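Long-range contacts in histidine--tRNA ligase (Staphylococcus aureus, PDB 1QE0), which attaches L-histidine to its cognate tRNA in an ATP-dependent reaction, working as a homodimeric class II aminoacyl-tRNA synthetase: residues Asn125-Ala131 against Ile304-Ile310; Thr46-Ala50 against Arg78-Ala84; Tyr33-Ile38 against Lys103-Asn107. All blocks are in the same frame, centred on the assembly; numbering follows the deposited sequence.

Interaction 1 of 3, residues Asn125-Ala131 against Ile304-Ile310; sequences NQFGVEA and IGFALSI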
loop_
_atom_site.group_PDB
_atom_site.type_symbol
_atom_site.label_atom_id
_atom_site.label_comp_id
_atom_site.label_asym_id
_atom_site.label_seq_id
_atom_site.Cartn_x
_atom_site.Cartn_y
_atom_site.Cartn_z
ATOM N N ASN A 125 -11.035 0.286 -2.115
ATOM C CA ASN A 125 -9.830 -0.012 -1.363
ATOM C C ASN A 125 -9.946 0.163 0.131
ATOM O O ASN A 125 -9.791 1.281 0.623
ATOM C CB ASN A 125 -8.682 0.874 -1.852
ATOM C CG ASN A 125 -7.809 0.205 -2.902
ATOM O OD1 ASN A 125 -8.287 -0.445 -3.837
ATOM N ND2 ASN A 125 -6.517 0.387 -2.760
ATOM N N GLN A 126 -10.123 -0.933 0.861
ATOM C CA GLN A 126 -10.216 -0.843 2.314
ATOM C C GLN A 126 -8.907 -1.186 3.029
ATOM O O GLN A 126 -8.094 -1.999 2.556
ATOM C CB GLN A 126 -11.400 -1.664 2.877
ATOM C CG GLN A 126 -11.143 -3.148 3.145
ATOM C CD GLN A 126 -12.283 -3.849 3.921
ATOM O OE1 GLN A 126 -12.104 -4.970 4.433
ATOM N NE2 GLN A 126 -13.448 -3.192 4.012
ATOM N N PHE A 127 -8.690 -0.489 4.135
ATOM C CA PHE A 127 -7.518 -0.648 4.991
ATOM C C PHE A 127 -8.088 -1.143 6.314
ATOM O O PHE A 127 -9.208 -0.784 6.649
ATOM C CB PHE A 127 -6.853 0.726 5.187
ATOM C CG PHE A 127 -5.744 0.738 6.212
ATOM C CD1 PHE A 127 -4.404 0.626 5.821
ATOM C CD2 PHE A 127 -6.034 0.870 7.570
ATOM C CE1 PHE A 127 -3.380 0.639 6.772
ATOM C CE2 PHE A 127 -5.016 0.888 8.528
ATOM C CZ PHE A 127 -3.695 0.772 8.125
ATOM N N GLY A 128 -7.360 -1.975 7.047
ATOM C CA GLY A 128 -7.858 -2.466 8.329
ATOM C C GLY A 128 -6.806 -3.097 9.247
ATOM O O GLY A 128 -5.679 -3.394 8.801
ATOM N N VAL A 129 -7.117 -3.220 10.537
ATOM C CA VAL A 129 -6.210 -3.870 11.480
ATOM C C VAL A 129 -6.974 -4.931 12.238
ATOM O O VAL A 129 -8.186 -4.861 12.352
ATOM C CB VAL A 129 -5.579 -2.933 12.514
ATOM C CG1 VAL A 129 -5.265 -1.635 11.893
ATOM C CG2 VAL A 129 -6.438 -2.825 13.782
ATOM N N GLU A 130 -6.250 -5.911 12.758
ATOM C CA GLU A 130 -6.832 -7.006 13.527
ATOM C C GLU A 130 -5.841 -7.363 14.600
ATOM O O GLU A 130 -4.674 -7.597 14.303
ATOM C CB GLU A 130 -6.983 -8.267 12.685
ATOM C CG GLU A 130 -7.920 -8.188 11.533
ATOM C CD GLU A 130 -9.337 -8.121 11.981
ATOM O OE1 GLU A 130 -10.162 -7.551 11.227
ATOM O OE2 GLU A 130 -9.616 -8.638 13.087
ATOM N N ALA A 131 -6.274 -7.333 15.850
ATOM C CA ALA A 131 -5.426 -7.734 16.945
ATOM C C ALA A 131 -6.130 -9.012 17.435
ATOM O O ALA A 131 -7.294 -8.961 17.823
ATOM C CB ALA A 131 -5.422 -6.661 18.008
ATOM N N ILE A 304 -10.093 -8.041 18.036
ATOM C CA ILE A 304 -10.715 -6.758 17.756
ATOM C C ILE A 304 -10.059 -6.227 16.504
ATOM O O ILE A 304 -8.871 -6.457 16.261
ATOM C CB ILE A 304 -10.470 -5.724 18.922
ATOM C CG1 ILE A 304 -11.189 -4.393 18.660
ATOM C CG2 ILE A 304 -8.994 -5.495 19.131
ATOM C CD1 ILE A 304 -10.950 -3.373 19.708
ATOM N N GLY A 305 -10.830 -5.490 15.725
ATOM C CA GLY A 305 -10.291 -4.895 14.524
ATOM C C GLY A 305 -11.246 -3.846 14.019
ATOM O O GLY A 305 -12.296 -3.619 14.634
ATOM N N PHE A 306 -10.887 -3.227 12.911
ATOM C CA PHE A 306 -11.710 -2.222 12.298
ATOM C C PHE A 306 -11.306 -2.206 10.842
ATOM O O PHE A 306 -10.364 -2.916 10.470
ATOM C CB PHE A 306 -11.508 -0.846 12.951
ATOM C CG PHE A 306 -10.105 -0.274 12.844
ATOM C CD1 PHE A 306 -9.700 0.407 11.719
ATOM C CD2 PHE A 306 -9.248 -0.312 13.910
ATOM C CE1 PHE A 306 -8.471 1.039 11.668
ATOM C CE2 PHE A 306 -8.017 0.318 13.871
ATOM C CZ PHE A 306 -7.632 0.989 12.765
ATOM N N ALA A 307 -12.045 -1.467 10.014
ATOM C CA ALA A 307 -11.757 -1.339 8.586
ATOM C C ALA A 307 -12.084 0.079 8.266
ATOM O O ALA A 307 -12.973 0.645 8.861
ATOM C CB ALA A 307 -12.599 -2.246 7.774
ATOM N N LEU A 308 -11.511 0.571 7.190
ATOM C CA LEU A 308 -11.638 1.955 6.839
ATOM C C LEU A 308 -11.415 2.012 5.350
ATOM O O LEU A 308 -10.711 1.162 4.801
ATOM C CB LEU A 308 -10.529 2.647 7.625
ATOM C CG LEU A 308 -9.621 3.838 7.342
ATOM C CD1 LEU A 308 -8.723 3.926 8.533
ATOM C CD2 LEU A 308 -8.762 3.699 6.103
ATOM N N SER A 309 -12.065 2.957 4.681
ATOM C CA SER A 309 -11.944 3.117 3.230
ATOM C C SER A 309 -11.046 4.275 2.915
ATOM O O SER A 309 -11.268 5.374 3.436
ATOM C CB SER A 309 -13.318 3.393 2.622
ATOM O OG SER A 309 -13.218 3.907 1.307
ATOM N N ILE A 310 -10.075 4.053 2.032
ATOM C CA ILE A 310 -9.161 5.129 1.651
ATOM C C ILE A 310 -9.914 6.154 0.798
ATOM O O ILE A 310 -9.713 7.380 0.907
ATOM C CB ILE A 310 -7.938 4.610 0.891
ATOM C CG1 ILE A 310 -7.120 3.666 1.788
ATOM C CG2 ILE A 310 -7.062 5.796 0.446
ATOM C CD1 ILE A 310 -6.456 4.368 2.927
#

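Interaction 2 of 3, residues Thr46-Ala50 against Arg78-Ala84; sequences TDLFA and RPEGTAA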
loop_
_atom_site.group_PDB
_atom_site.type_symbol
_atom_site.label_atom_id
_atom_site.label_comp_id
_atom_site.label_asym_id
_atom_site.label_seq_id
_atom_site.Cartn_x
_atom_site.Cartn_y
_atom_site.Cartn_z
ATOM N N THR A 46 -14.379 -19.663 -2.378
ATOM C CA THR A 46 -15.705 -19.151 -2.143
ATOM C C THR A 46 -16.162 -19.576 -0.763
ATOM O O THR A 46 -16.774 -18.803 -0.036
ATOM C CB THR A 46 -16.690 -19.697 -3.180
ATOM O OG1 THR A 46 -16.256 -19.307 -4.493
ATOM C CG2 THR A 46 -18.086 -19.149 -2.927
ATOM N N ASP A 47 -15.785 -20.782 -0.376
ATOM C CA ASP A 47 -16.161 -21.332 0.915
ATOM C C ASP A 47 -15.707 -20.555 2.156
ATOM O O ASP A 47 -16.128 -20.878 3.258
ATOM C CB ASP A 47 -15.740 -22.809 0.987
ATOM C CG ASP A 47 -16.550 -23.704 0.034
ATOM O OD1 ASP A 47 -17.072 -24.735 0.506
ATOM O OD2 ASP A 47 -16.673 -23.390 -1.178
ATOM N N LEU A 48 -14.871 -19.535 1.990
ATOM C CA LEU A 48 -14.427 -18.747 3.137
ATOM C C LEU A 48 -15.467 -17.674 3.395
ATOM O O LEU A 48 -15.860 -17.397 4.534
ATOM C CB LEU A 48 -13.079 -18.086 2.852
ATOM C CG LEU A 48 -12.458 -17.162 3.897
ATOM C CD1 LEU A 48 -12.080 -17.900 5.131
ATOM C CD2 LEU A 48 -11.249 -16.569 3.303
ATOM N N PHE A 49 -15.923 -17.079 2.304
ATOM C CA PHE A 49 -16.915 -16.020 2.359
ATOM C C PHE A 49 -18.333 -16.586 2.412
ATOM O O PHE A 49 -19.311 -15.855 2.606
ATOM C CB PHE A 49 -16.721 -15.106 1.155
ATOM C CG PHE A 49 -15.327 -14.581 1.040
ATOM C CD1 PHE A 49 -14.827 -13.688 1.992
ATOM C CD2 PHE A 49 -14.492 -15.012 0.021
ATOM C CE1 PHE A 49 -13.511 -13.234 1.928
ATOM C CE2 PHE A 49 -13.168 -14.561 -0.050
ATOM C CZ PHE A 49 -12.677 -13.671 0.908
ATOM N N ALA A 50 -18.439 -17.897 2.224
ATOM C CA ALA A 50 -19.718 -18.597 2.271
ATOM C C ALA A 50 -20.248 -18.560 3.724
ATOM O O ALA A 50 -21.448 -18.388 3.951
ATOM C CB ALA A 50 -19.518 -20.075 1.795
ATOM N N ARG A 78 -12.444 -11.445 -2.940
ATOM C CA ARG A 78 -12.716 -11.054 -1.566
ATOM C C ARG A 78 -13.519 -9.750 -1.452
ATOM O O ARG A 78 -13.297 -8.804 -2.203
ATOM C CB ARG A 78 -11.411 -10.892 -0.809
ATOM C CG ARG A 78 -10.637 -9.772 -1.323
ATOM C CD ARG A 78 -9.344 -9.654 -0.616
ATOM N NE ARG A 78 -8.684 -8.409 -0.963
ATOM C CZ ARG A 78 -7.381 -8.290 -1.205
ATOM N NH1 ARG A 78 -6.597 -9.346 -1.141
ATOM N NH2 ARG A 78 -6.845 -7.112 -1.486
ATOM N N PRO A 79 -14.579 -9.768 -0.636
ATOM C CA PRO A 79 -15.395 -8.584 -0.443
ATOM C C PRO A 79 -14.875 -7.759 0.736
ATOM O O PRO A 79 -15.223 -6.591 0.873
ATOM C CB PRO A 79 -16.776 -9.189 -0.174
ATOM C CG PRO A 79 -16.473 -10.500 0.535
ATOM C CD PRO A 79 -15.336 -10.999 -0.305
ATOM N N GLU A 80 -14.046 -8.371 1.588
ATOM C CA GLU A 80 -13.469 -7.713 2.771
ATOM C C GLU A 80 -12.263 -8.493 3.278
ATOM O O GLU A 80 -12.198 -9.707 3.085
ATOM C CB GLU A 80 -14.513 -7.600 3.875
ATOM C CG GLU A 80 -15.148 -8.887 4.267
ATOM C CD GLU A 80 -14.365 -9.662 5.285
ATOM O OE1 GLU A 80 -14.368 -9.297 6.476
ATOM O OE2 GLU A 80 -13.776 -10.680 4.895
ATOM N N GLY A 81 -11.368 -7.839 4.015
ATOM C CA GLY A 81 -10.172 -8.520 4.470
ATOM C C GLY A 81 -10.120 -9.268 5.794
ATOM O O GLY A 81 -9.074 -9.834 6.131
ATOM N N THR A 82 -11.198 -9.332 6.559
ATOM C CA THR A 82 -11.115 -10.020 7.836
ATOM C C THR A 82 -11.052 -11.543 7.755
ATOM O O THR A 82 -10.210 -12.171 8.387
ATOM C CB THR A 82 -12.247 -9.616 8.714
ATOM O OG1 THR A 82 -12.437 -8.207 8.586
ATOM C CG2 THR A 82 -11.932 -9.967 10.151
ATOM N N ALA A 83 -11.933 -12.132 6.963
ATOM C CA ALA A 83 -11.979 -13.567 6.801
ATOM C C ALA A 83 -10.676 -14.092 6.265
ATOM O O ALA A 83 -10.257 -15.183 6.629
ATOM C CB ALA A 83 -13.079 -13.933 5.885
ATOM N N ALA A 84 -10.058 -13.342 5.354
ATOM C CA ALA A 84 -8.768 -13.750 4.783
ATOM C C ALA A 84 -7.650 -13.585 5.807
ATOM O O ALA A 84 -6.752 -14.410 5.870
ATOM C CB ALA A 84 -8.468 -12.988 3.558
#

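Interaction 3 of 3, residues Tyr33-Ile38 against Lys103-Asn107; sequences YNYKEI and KLYYN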
loop_
_atom_site.group_PDB
_atom_site.type_symbol
_atom_site.label_atom_id
_atom_site.label_comp_id
_atom_site.label_asym_id
_atom_site.label_seq_id
_atom_site.Cartn_x
_atom_site.Cartn_y
_atom_site.Cartn_z
ATOM N N TYR A 33 2.601 1.591 16.411
ATOM C CA TYR A 33 1.688 0.714 17.140
ATOM C C TYR A 33 2.147 -0.713 17.093
ATOM O O TYR A 33 1.601 -1.562 17.799
ATOM C CB TYR A 33 0.293 0.805 16.556
ATOM C CG TYR A 33 -0.344 2.133 16.821
ATOM C CD1 TYR A 33 -1.221 2.282 17.894
ATOM C CD2 TYR A 33 -0.017 3.271 16.051
ATOM C CE1 TYR A 33 -1.750 3.526 18.223
ATOM C CE2 TYR A 33 -0.541 4.530 16.366
ATOM C CZ TYR A 33 -1.396 4.646 17.467
ATOM O OH TYR A 33 -1.810 5.868 17.911
ATOM N N ASN A 34 3.067 -0.992 16.177
ATOM C CA ASN A 34 3.630 -2.318 16.043
ATOM C C ASN A 34 2.732 -3.366 15.371
ATOM O O ASN A 34 2.762 -4.560 15.750
ATOM C CB ASN A 34 4.114 -2.798 17.407
ATOM C CG ASN A 34 4.936 -4.043 17.322
ATOM O OD1 ASN A 34 5.736 -4.203 16.406
ATOM N ND2 ASN A 34 4.739 -4.957 18.270
ATOM N N TYR A 35 1.914 -2.927 14.405
ATOM C CA TYR A 35 1.072 -3.846 13.650
ATOM C C TYR A 35 1.860 -4.150 12.389
ATOM O O TYR A 35 2.510 -3.254 11.835
ATOM C CB TYR A 35 -0.237 -3.209 13.285
ATOM C CG TYR A 35 -1.197 -3.211 14.418
ATOM C CD1 TYR A 35 -2.355 -3.976 14.380
ATOM C CD2 TYR A 35 -0.950 -2.477 15.541
ATOM C CE1 TYR A 35 -3.251 -3.996 15.458
ATOM C CE2 TYR A 35 -1.837 -2.499 16.633
ATOM C CZ TYR A 35 -2.982 -3.262 16.579
ATOM O OH TYR A 35 -3.829 -3.301 17.670
ATOM N N LYS A 36 1.840 -5.412 11.958
ATOM C CA LYS A 36 2.578 -5.856 10.780
ATOM C C LYS A 36 1.665 -6.106 9.572
ATOM O O LYS A 36 0.563 -6.615 9.729
ATOM C CB LYS A 36 3.340 -7.112 11.142
ATOM C CG LYS A 36 3.996 -7.079 12.520
ATOM C CD LYS A 36 5.138 -6.070 12.659
ATOM C CE LYS A 36 5.862 -6.246 13.993
ATOM N NZ LYS A 36 6.910 -5.202 14.233
ATOM N N GLU A 37 2.149 -5.788 8.370
ATOM C CA GLU A 37 1.346 -5.928 7.157
ATOM C C GLU A 37 1.264 -7.315 6.576
ATOM O O GLU A 37 2.261 -7.997 6.471
ATOM C CB GLU A 37 1.838 -5.006 6.054
ATOM C CG GLU A 37 0.852 -4.969 4.893
ATOM C CD GLU A 37 1.351 -4.227 3.671
ATOM O OE1 GLU A 37 2.572 -4.109 3.461
ATOM O OE2 GLU A 37 0.506 -3.789 2.883
ATOM N N ILE A 38 0.072 -7.716 6.166
ATOM C CA ILE A 38 -0.110 -9.021 5.571
ATOM C C ILE A 38 -0.862 -8.724 4.273
ATOM O O ILE A 38 -1.629 -7.769 4.207
ATOM C CB ILE A 38 -0.927 -9.950 6.509
ATOM C CG1 ILE A 38 -1.067 -11.363 5.930
ATOM C CG2 ILE A 38 -2.315 -9.366 6.772
ATOM C CD1 ILE A 38 -1.928 -12.254 6.802
ATOM N N LYS A 103 -0.905 -8.767 16.001
ATOM C CA LYS A 103 -1.322 -7.440 15.594
ATOM C C LYS A 103 -0.993 -7.268 14.121
ATOM O O LYS A 103 0.155 -6.963 13.791
ATOM C CB LYS A 103 -0.544 -6.447 16.426
ATOM C CG LYS A 103 -0.932 -6.496 17.895
ATOM C CD LYS A 103 0.016 -5.711 18.775
ATOM C CE LYS A 103 -0.375 -4.279 18.920
ATOM N NZ LYS A 103 0.443 -3.704 20.020
ATOM N N LEU A 104 -1.984 -7.436 13.244
ATOM C CA LEU A 104 -1.799 -7.358 11.788
ATOM C C LEU A 104 -2.655 -6.283 11.096
ATOM O O LEU A 104 -3.767 -5.987 11.551
ATOM C CB LEU A 104 -2.226 -8.690 11.175
ATOM C CG LEU A 104 -1.570 -10.048 11.433
ATOM C CD1 LEU A 104 -2.502 -11.148 10.905
ATOM C CD2 LEU A 104 -0.223 -10.138 10.783
ATOM N N TYR A 105 -2.180 -5.757 9.969
ATOM C CA TYR A 105 -2.939 -4.772 9.209
ATOM C C TYR A 105 -2.849 -5.056 7.728
ATOM O O TYR A 105 -1.954 -5.785 7.275
ATOM C CB TYR A 105 -2.483 -3.337 9.490
ATOM C CG TYR A 105 -1.287 -2.816 8.719
ATOM C CD1 TYR A 105 -1.423 -2.207 7.479
ATOM C CD2 TYR A 105 -0.029 -2.871 9.272
ATOM C CE1 TYR A 105 -0.333 -1.668 6.829
ATOM C CE2 TYR A 105 1.072 -2.343 8.629
ATOM C CZ TYR A 105 0.922 -1.745 7.423
ATOM O OH TYR A 105 2.058 -1.221 6.844
ATOM N N TYR A 106 -3.802 -4.522 6.971
ATOM C CA TYR A 106 -3.815 -4.735 5.532
ATOM C C TYR A 106 -4.291 -3.489 4.849
ATOM O O TYR A 106 -4.706 -2.547 5.505
ATOM C CB TYR A 106 -4.691 -5.923 5.172
ATOM C CG TYR A 106 -6.110 -5.795 5.593
ATOM C CD1 TYR A 106 -6.589 -6.492 6.699
ATOM C CD2 TYR A 106 -6.980 -4.958 4.907
ATOM C CE1 TYR A 106 -7.905 -6.348 7.116
ATOM C CE2 TYR A 106 -8.302 -4.804 5.314
ATOM C CZ TYR A 106 -8.757 -5.493 6.416
ATOM O OH TYR A 106 -10.052 -5.298 6.825
ATOM N N ASN A 107 -4.213 -3.478 3.531
ATOM C CA ASN A 107 -4.638 -2.328 2.735
ATOM C C ASN A 107 -4.646 -2.773 1.263
ATOM O O ASN A 107 -3.589 -3.066 0.709
ATOM C CB ASN A 107 -3.628 -1.187 2.933
ATOM C CG ASN A 107 -4.038 0.112 2.234
ATOM O OD1 ASN A 107 -4.867 0.140 1.333
ATOM N ND2 ASN A 107 -3.437 1.195 2.657
#

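Interaction 1 of 3, residues Asn125-Ala131 against Ile304-Ile310
F127 and L308 face each other across two antiparallel strands and exchange both backbone bonds: F127 N gives to L308 O at 2.7 Å, nearly straight at 171°, and L308 N gives to F127 O. V129 with F306 and A131 with I304 repeat the exchange, and I310 N, the first of a helix, reaches N125 O at 3.1 Å. The residues between turn their polar backbone atoms outward, G128 and E130 to Y106 and L104, G305 and A307 to G287 and G285, which suits a strand pair in mid-sheet. G128 and G305 have no side chain and let the backbones close in, G305 CA lying 4.2 Å from E130 CA. Over G305 the chain of E130 folds back at chi2 (-71°), and its buried OE2 is satisfied by the hydroxyl of Y289. Q126 OE1 likewise accepts from G81 N, while S309 OG caps R312 N at the start of the helix. The other face is apolar. V129 lays both methyls obliquely against the F306 ring, CG2 3.5 Å from CE2, and F127 CB meets L308 CD2 at 3.6 Å; bulky side chains fit here because helices 13-33 and 137-153 pack on this face. A motif 2 strand against the motif 3 strand, with the motif 3 helix following, is the hallmark of the antiparallel catalytic sheet of class II synthetases.

Interaction 2 of 3, residues Thr46-Ala50 against Arg78-Ala84
The loop R78-G81 and the helix start at T82 probably border the histidine pocket, as in other histidyl-tRNA synthetases; F49 and L48 from a short helical turn back them. P79 lies on the F49 ring in a CH-pi contact: its CD stands 3.6 Å from the F49 ring centroid, only 14° off the normal. Proline suits the place, since its CD hydrogens, next to the nitrogen, are slightly polarised and meet the pi cloud well. The opposite face of the same ring carries CD2 of L48, set toward the rim, so the phenyl is held between a neighbour in its own turn and the loop. Near the ring plane, E80 OE2 comes to the edge, 3.9 Å from F49 CE1, with carboxylate and ring planes 73° apart. R78 offers only its root, CB 3.5 Å from F49 CZ; the rest of the chain runs out extended to the carbonyl of P109.

Both segments flank an antiparallel strand pair, the turn following strand 43-45 and the loop leading from strand 75-77 into helix 82-91. E80, just ahead of the turn into that helix, caps its first turn: bent at chi2 (85°), it brings OE2 to A83 N at 3.1 Å through its syn lone pair, while OE1 accepts a weaker bond from T82 N. On the side of this first turn that faces L48, A83, small enough to admit a neighbour, sets CB 3.8 Å from L48 CG. L48 also packs on I2 of the second subunit, carrying the apolar patch to the dimer interface.

Interaction 3 of 3, residues Tyr33-Ile38 against Lys103-Asn107
Y35 lies flat against K103, their side chains crossing at about a right angle. CB of K103 sits over the centre of the Y35 ring, 3.7 Å from its centroid and 11° off the normal, and the lysine chain, turned at chi3, continues across the ring. Its ammonium, weakly bonded to Y33 O, finds stronger partners in E142 and in D360 of the second subunit; E142 also takes the Y35 hydroxyl. A long chain with a charged end thus suits a buried site bordered by carboxylates. Two residues on, the pattern reverses: E37 covers the Y105 ring. With CG anti to the backbone N (chi1 -170°), E37 sets CB over the ring face, offset toward the rim and 3.9 Å from the centroid, while its carboxylate, within 9° of the ring plane, runs on past the ring. E37 OE1 then pairs with R39 and with R20 of the second subunit, while the Y105 hydroxyl bonds to D27. Between these CH-pi contacts the backbones pair as parallel strands: K36 N to K103 O, 2.9 Å; Y105 N to K36 O, also 2.9 Å; and I38 N to Y105 O, 3.0 Å. N34, with positive phi, ends helix 13-33 in a Schellman motif and turns the chain into the strand. A long helix followed by a short strand at the subunit boundary is class II motif 1, joined here to the first strand of motif 2.

Interactions 1 and 3 are buried and belong to one sheet: strand 123-132 bonds to strand 302-309 on one side and to strand 102-111 on the other, and the rings of F127 and Y105 meet. Interaction 1 relies on regular antiparallel backbone bonding in the interior and touches no other subunit. Interaction 3, at the parallel edge, adds CH-pi contacts, as interaction 2 also has, and charges shared with the second subunit. Interaction 2 lies farther out, partly buried, and joins a helical turn to a loop and helix start by apolar and CH-pi packing, without hydrogen bonds between the segments. It still reaches the sheet, because Q126 ties loop 78-81 to strand 123-132.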